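Local coordinates for UPF0434 family protein (Haloferax volcanii, PDB 6F5Z) that probably serves as the small Trm112 activator subunit that binds and supports partner methyltransferases, here the putative methyltransferase Hvo_0019, at residues M1-M6 / R25-I30; S16-E21 / G33-V39. One frame throughout, in Å; residues are numbered along the deposited sequence.

Contact 1 (M1-M6 / R25-I30); sequences MKESLM and RDGDEI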
loop_
_atom_site.group_PDB
_atom_site.type_symbol
_atom_site.label_atom_id
_atom_site.label_comp_id
_atom_site.label_asym_id
_atom_site.label_seq_id
_atom_site.Cartn_x
_atom_site.Cartn_y
_atom_site.Cartn_z
ATOM N N MET C 1 2.844 -24.010 21.750
ATOM C CA MET C 1 2.443 -23.697 20.370
ATOM C C MET C 1 1.603 -24.857 19.850
ATOM O O MET C 1 1.951 -26.013 20.073
ATOM C CB MET C 1 3.683 -23.508 19.470
ATOM C CG MET C 1 3.331 -23.294 17.991
ATOM S SD MET C 1 4.770 -23.082 16.900
ATOM C CE MET C 1 5.304 -21.346 17.324
ATOM N N LYS C 2 0.551 -24.552 19.076
ATOM C CA LYS C 2 -0.274 -25.606 18.485
ATOM C C LYS C 2 0.530 -26.451 17.520
ATOM O O LYS C 2 1.220 -25.910 16.658
ATOM C CB LYS C 2 -1.434 -24.962 17.706
ATOM C CG LYS C 2 -2.577 -24.488 18.554
ATOM C CD LYS C 2 -3.591 -23.768 17.611
ATOM C CE LYS C 2 -5.024 -23.892 18.037
ATOM N NZ LYS C 2 -5.642 -25.162 17.553
ATOM N N GLU C 3 0.398 -27.779 17.596
ATOM C CA GLU C 3 1.088 -28.667 16.662
ATOM C C GLU C 3 0.650 -28.385 15.213
ATOM O O GLU C 3 1.468 -28.455 14.290
ATOM C CB GLU C 3 0.847 -30.134 17.070
ATOM C CG GLU C 3 1.538 -31.117 16.156
ATOM C CD GLU C 3 1.330 -32.569 16.542
ATOM O OE1 GLU C 3 0.687 -32.836 17.582
ATOM O OE2 GLU C 3 1.881 -33.444 15.840
ATOM N N SER C 4 -0.628 -28.021 15.019
ATOM C CA SER C 4 -1.137 -27.650 13.686
ATOM C C SER C 4 -0.436 -26.408 13.080
ATOM O O SER C 4 -0.487 -26.233 11.864
ATOM C CB SER C 4 -2.654 -27.427 13.715
ATOM O OG SER C 4 -2.933 -26.335 14.568
ATOM N N LEU C 5 0.179 -25.531 13.899
ATOM C CA LEU C 5 0.899 -24.352 13.392
ATOM C C LEU C 5 2.325 -24.705 13.014
ATOM O O LEU C 5 2.993 -23.936 12.330
ATOM C CB LEU C 5 0.936 -23.231 14.451
ATOM C CG LEU C 5 -0.241 -22.228 14.474
ATOM C CD1 LEU C 5 -1.594 -22.914 14.467
ATOM C CD2 LEU C 5 -0.145 -21.352 15.691
ATOM N N MET C 6 2.818 -25.882 13.439
ATOM C CA MET C 6 4.210 -26.251 13.168
ATOM C C MET C 6 4.473 -26.772 11.785
ATOM O O MET C 6 5.632 -26.962 11.424
ATOM C CB MET C 6 4.666 -27.281 14.202
ATOM C CG MET C 6 4.567 -26.751 15.592
ATOM S SD MET C 6 5.110 -28.020 16.764
ATOM C CE MET C 6 4.903 -27.159 18.253
ATOM N N ARG C 25 1.669 -32.101 26.446
ATOM C CA ARG C 25 0.738 -31.450 25.535
ATOM C C ARG C 25 -0.622 -31.281 26.175
ATOM O O ARG C 25 -0.933 -31.962 27.163
ATOM C CB ARG C 25 0.621 -32.248 24.228
ATOM C CG ARG C 25 -0.070 -33.619 24.370
ATOM C CD ARG C 25 -0.151 -34.399 23.059
ATOM N NE ARG C 25 -0.764 -33.571 22.011
ATOM C CZ ARG C 25 -0.375 -33.544 20.740
ATOM N NH1 ARG C 25 0.600 -34.351 20.316
ATOM N NH2 ARG C 25 -0.931 -32.694 19.890
ATOM N N ASP C 26 -1.428 -30.415 25.577
ATOM C CA ASP C 26 -2.817 -30.215 26.005
ATOM C C ASP C 26 -3.613 -30.093 24.731
ATOM O O ASP C 26 -3.758 -28.989 24.182
ATOM C CB ASP C 26 -2.941 -28.952 26.879
ATOM C CG ASP C 26 -4.342 -28.655 27.392
ATOM O OD1 ASP C 26 -5.282 -29.413 27.047
ATOM O OD2 ASP C 26 -4.515 -27.630 28.083
ATOM N N GLY C 27 -4.061 -31.241 24.195
ATOM C CA GLY C 27 -4.739 -31.243 22.916
ATOM C C GLY C 27 -3.750 -30.860 21.837
ATOM O O GLY C 27 -2.662 -31.426 21.787
ATOM N N ASP C 28 -4.096 -29.865 21.017
ATOM C CA ASP C 28 -3.199 -29.415 19.952
ATOM C C ASP C 28 -2.005 -28.666 20.508
ATOM O O ASP C 28 -0.979 -28.570 19.844
ATOM C CB ASP C 28 -3.966 -28.488 18.988
ATOM C CG ASP C 28 -3.368 -28.206 17.613
ATOM O OD1 ASP C 28 -2.468 -28.966 17.179
ATOM O OD2 ASP C 28 -3.897 -27.311 16.920
ATOM N N GLU C 29 -2.137 -28.121 21.717
ATOM C CA GLU C 29 -1.065 -27.325 22.312
ATOM C C GLU C 29 0.148 -28.161 22.750
ATOM O O GLU C 29 0.016 -29.002 23.623
ATOM C CB GLU C 29 -1.622 -26.512 23.507
ATOM C CG GLU C 29 -0.604 -25.563 24.130
ATOM C CD GLU C 29 -0.110 -24.439 23.240
ATOM O OE1 GLU C 29 -0.730 -24.178 22.182
ATOM O OE2 GLU C 29 0.880 -23.783 23.633
ATOM N N ILE C 30 1.330 -27.923 22.163
ATOM C CA ILE C 30 2.566 -28.558 22.605
ATOM C C ILE C 30 3.196 -27.640 23.645
ATOM O O ILE C 30 3.533 -26.490 23.326
ATOM C CB ILE C 30 3.528 -28.801 21.430
ATOM C CG1 ILE C 30 2.859 -29.604 20.294
ATOM C CG2 ILE C 30 4.794 -29.524 21.931
ATOM C CD1 ILE C 30 2.168 -30.930 20.755
#

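Contact 2 (S16-E21 / G33-V39); sequences SELELE and GRLIGTV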
loop_
_atom_site.group_PDB
_atom_site.type_symbol
_atom_site.label_atom_id
_atom_site.label_comp_id
_atom_site.label_asym_id
_atom_site.label_seq_id
_atom_site.Cartn_x
_atom_site.Cartn_y
_atom_site.Cartn_z
ATOM N N SER C 16 15.506 -27.121 6.303
ATOM C CA SER C 16 15.086 -28.503 6.206
ATOM C C SER C 16 13.985 -28.815 7.222
ATOM O O SER C 16 13.682 -28.027 8.125
ATOM C CB SER C 16 16.290 -29.425 6.395
ATOM O OG SER C 16 16.932 -29.115 7.616
ATOM N N GLU C 17 13.391 -29.990 7.073
ATOM C CA GLU C 17 12.310 -30.442 7.925
ATOM C C GLU C 17 12.773 -30.649 9.366
ATOM O O GLU C 17 13.912 -31.069 9.597
ATOM C CB GLU C 17 11.778 -31.784 7.346
ATOM C CG GLU C 17 10.439 -32.252 7.899
ATOM C CD GLU C 17 9.196 -31.446 7.543
ATOM O OE1 GLU C 17 8.169 -31.624 8.238
ATOM O OE2 GLU C 17 9.237 -30.651 6.575
ATOM N N LEU C 18 11.860 -30.371 10.328
ATOM C CA LEU C 18 12.083 -30.630 11.745
ATOM C C LEU C 18 11.227 -31.816 12.154
ATOM O O LEU C 18 10.079 -31.963 11.712
ATOM C CB LEU C 18 11.645 -29.429 12.615
ATOM C CG LEU C 18 12.460 -28.167 12.355
ATOM C CD1 LEU C 18 11.646 -26.917 12.801
ATOM C CD2 LEU C 18 13.818 -28.189 13.082
ATOM N N GLU C 19 11.748 -32.613 13.066
ATOM C CA GLU C 19 11.027 -33.717 13.681
ATOM C C GLU C 19 10.546 -33.181 15.032
ATOM O O GLU C 19 11.339 -32.651 15.793
ATOM C CB GLU C 19 12.004 -34.900 13.901
ATOM C CG GLU C 19 11.450 -36.083 14.682
ATOM C CD GLU C 19 12.482 -36.943 15.401
ATOM O OE1 GLU C 19 12.127 -37.538 16.444
ATOM O OE2 GLU C 19 13.643 -37.012 14.934
ATOM N N LEU C 20 9.274 -33.398 15.349
ATOM C CA LEU C 20 8.727 -33.008 16.642
ATOM C C LEU C 20 8.765 -34.176 17.615
ATOM O O LEU C 20 8.272 -35.276 17.286
ATOM C CB LEU C 20 7.268 -32.522 16.470
ATOM C CG LEU C 20 6.473 -32.234 17.751
ATOM C CD1 LEU C 20 7.070 -31.030 18.511
ATOM C CD2 LEU C 20 5.032 -32.005 17.443
ATOM N N GLU C 21 9.285 -33.915 18.822
ATOM C CA GLU C 21 9.233 -34.814 19.969
ATOM C C GLU C 21 8.393 -34.086 21.028
ATOM O O GLU C 21 8.658 -32.910 21.343
ATOM C CB GLU C 21 10.614 -35.115 20.546
ATOM C CG GLU C 21 11.481 -35.949 19.629
ATOM C CD GLU C 21 12.756 -36.442 20.293
ATOM O OE1 GLU C 21 13.087 -35.959 21.402
ATOM O OE2 GLU C 21 13.462 -37.261 19.659
ATOM N N GLY C 33 8.779 -30.067 24.753
ATOM C CA GLY C 33 9.222 -30.941 23.689
ATOM C C GLY C 33 10.377 -30.307 22.957
ATOM O O GLY C 33 11.063 -29.444 23.511
ATOM N N ARG C 34 10.601 -30.768 21.739
ATOM C CA ARG C 34 11.681 -30.201 20.960
ATOM C C ARG C 34 11.432 -30.454 19.487
ATOM O O ARG C 34 10.720 -31.386 19.117
ATOM C CB ARG C 34 13.051 -30.759 21.401
ATOM C CG ARG C 34 13.173 -32.260 21.215
ATOM C CD ARG C 34 14.185 -32.917 22.183
ATOM N NE ARG C 34 13.878 -32.535 23.557
ATOM C CZ ARG C 34 12.904 -33.080 24.293
ATOM N NH1 ARG C 34 12.228 -34.133 23.843
ATOM N NH2 ARG C 34 12.623 -32.595 25.491
ATOM N N LEU C 35 12.048 -29.619 18.654
ATOM C CA LEU C 35 12.022 -29.725 17.211
ATOM C C LEU C 35 13.453 -30.048 16.806
ATOM O O LEU C 35 14.369 -29.321 17.197
ATOM C CB LEU C 35 11.572 -28.362 16.615
ATOM C CG LEU C 35 10.075 -28.138 16.785
ATOM C CD1 LEU C 35 9.714 -26.634 16.640
ATOM C CD2 LEU C 35 9.270 -28.950 15.763
ATOM N N ILE C 36 13.656 -31.160 16.113
ATOM C CA ILE C 36 15.005 -31.608 15.781
ATOM C C ILE C 36 15.257 -31.548 14.300
ATOM O O ILE C 36 14.475 -32.081 13.525
ATOM C CB ILE C 36 15.225 -33.042 16.328
ATOM C CG1 ILE C 36 14.968 -33.112 17.850
ATOM C CG2 ILE C 36 16.663 -33.518 15.997
ATOM C CD1 ILE C 36 14.953 -34.515 18.444
ATOM N N GLY C 37 16.344 -30.874 13.916
ATOM C CA GLY C 37 16.718 -30.780 12.518
ATOM C C GLY C 37 17.016 -32.155 11.935
ATOM O O GLY C 37 17.920 -32.832 12.424
ATOM N N THR C 38 16.259 -32.569 10.913
ATOM C CA THR C 38 16.433 -33.888 10.258
ATOM C C THR C 38 17.758 -33.989 9.489
ATOM O O THR C 38 18.152 -35.111 9.115
ATOM C CB THR C 38 15.255 -34.183 9.321
ATOM O OG1 THR C 38 15.188 -33.156 8.346
ATOM C CG2 THR C 38 13.895 -34.346 10.079
ATOM N N VAL C 39 18.402 -32.845 9.190
ATOM C CA VAL C 39 19.673 -32.820 8.459
ATOM C C VAL C 39 20.789 -32.351 9.357
ATOM O O VAL C 39 21.867 -32.968 9.389
ATOM C CB VAL C 39 19.541 -31.918 7.199
ATOM C CG1 VAL C 39 20.864 -31.792 6.448
ATOM C CG2 VAL C 39 18.443 -32.414 6.263
HETATM O O HOH W 1 17.948 -30.000 9.833
#

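Contact 1 (M1-M6 / R25-I30)
Asp28 meets Lys2 and Ser4 with its carboxylate. Its CG stands anti to the backbone N (chi1 -163°), which carries the carboxylate across to the 1-6 segment. There Asp28 OD2 takes Ser4 OG at 2.7 Å on its syn lone pair and Lys2 NZ at 2.8 Å on its anti lone pair, while Ser4 N donates to Asp28 OD1 at 3.0 Å. With an alanine in place of Asp28, the Lys2 ammonium is likely to lose its mate, and the Ser4 N-H and hydroxyl would be left without these acceptors.

Two further ion pairs cross the contact. The amino terminus, Met1 N, meets Glu29 OE2 at 2.7 Å from above the carboxylate plane, and Arg25 grips Glu3 OE1 end-on with NH1 and NH2, the closer being NH2 at 2.8 Å. Gly27 O holds NE and NH2 of the same guanidinium, fixing its rotation, and Ile30 CD1 lies over one face.

Backbone bonds join Met1 to Ile30 in both directions and Glu3 N to Asp28 O. Apolar contact is slight: Met6 CE reaches Ile30 CG1 at 3.8 Å.

The chemistry is thus mainly polar, part ionic and part backbone, and charged groups, the terminal amine included, fix the N-terminus against the 26-29 type II' turn.

Contact 2 (S16-E21 / G33-V39)
Thr38 bonds twice to Glu17 O, through OG1 at 2.7 Å, tilted from the carbonyl plane, and through its backbone N at 3.1 Å. Equally firm is the backbone pair of Glu19 and Ile36, where Glu19 N lies 2.8 Å from Ile36 O and the return bond is as short. A longer bridge joins the side chains of Glu21 and Arg34, with Arg34 NH1 3.2 Å from Glu21 OE1. It uses the anti lone pair of OE1 and lies near the guanidinium plane, although the carboxylate and guanidinium planes are turned 72° apart. Arg34 CD and NH1 both lie alongside OE1, while NH2 pairs with Asp23, the stronger partner, so the guanidinium is shared between two acids.

A water bridges Ser16 OG and Val39 N, donating to the former and accepting from the latter; Ser16 OG is also bonded to Asp14.

Along the strands the backbones run antiparallel. Glu19-Ile36 and Glu21-Arg34 are hydrogen-bonded pairs, two bonds each, whereas Leu18-Gly37 and Leu20-Leu35 are non-hydrogen-bonded pairs.

Packing differs on the two faces. On the one carrying Leu18, Leu20 and Leu35, CD2 of Leu35 approaches Leu18 CB at 4.0 Å and Leu20 CD1 at 4.1 Å, the Leu18 and Leu35 side chains crossing at about a right angle; Ile46 of strand 43-47 packs on both Leu20 and Leu35. On the face of Glu19, Glu21, Arg34 and Ile36, Ile36 CD1 lies against the Glu21 carboxylate, 3.5 Å from its CD. Gly33 fits close to Glu21 O, where a side-chain carbon would clash.

Strands 18-22 and 33-37, with 43-47 beyond, belong to the antiparallel sheet of the Trm112p-like domain, a member of the zinc beta-ribbon clan.

Overall arrangement
Contact 1 and contact 2 lie about 15 Å apart between centres, yet they touch through Leu20: its CD1 is 4.0 Å from Met6 SD, and its CD2 is 3.8 Å from Glu3 OE2. Their segments alternate along the chain, so the two-stranded 24-31 hairpin joins the two strands of contact 2. Ile46 of strand 43-47 links the pair again, touching Met6 and Ile30 of contact 1 and Leu20 and Leu35 of contact 2. Glycerol, probably from the crystallisation liquor, lies about 4 Å from the side chains of Met6 and Leu35. The methyltransferase chain lies within reach of five residues of contact 1, among them Met1, Lys2 and Glu29, whereas no other protein chain of the assembly touches contact 2.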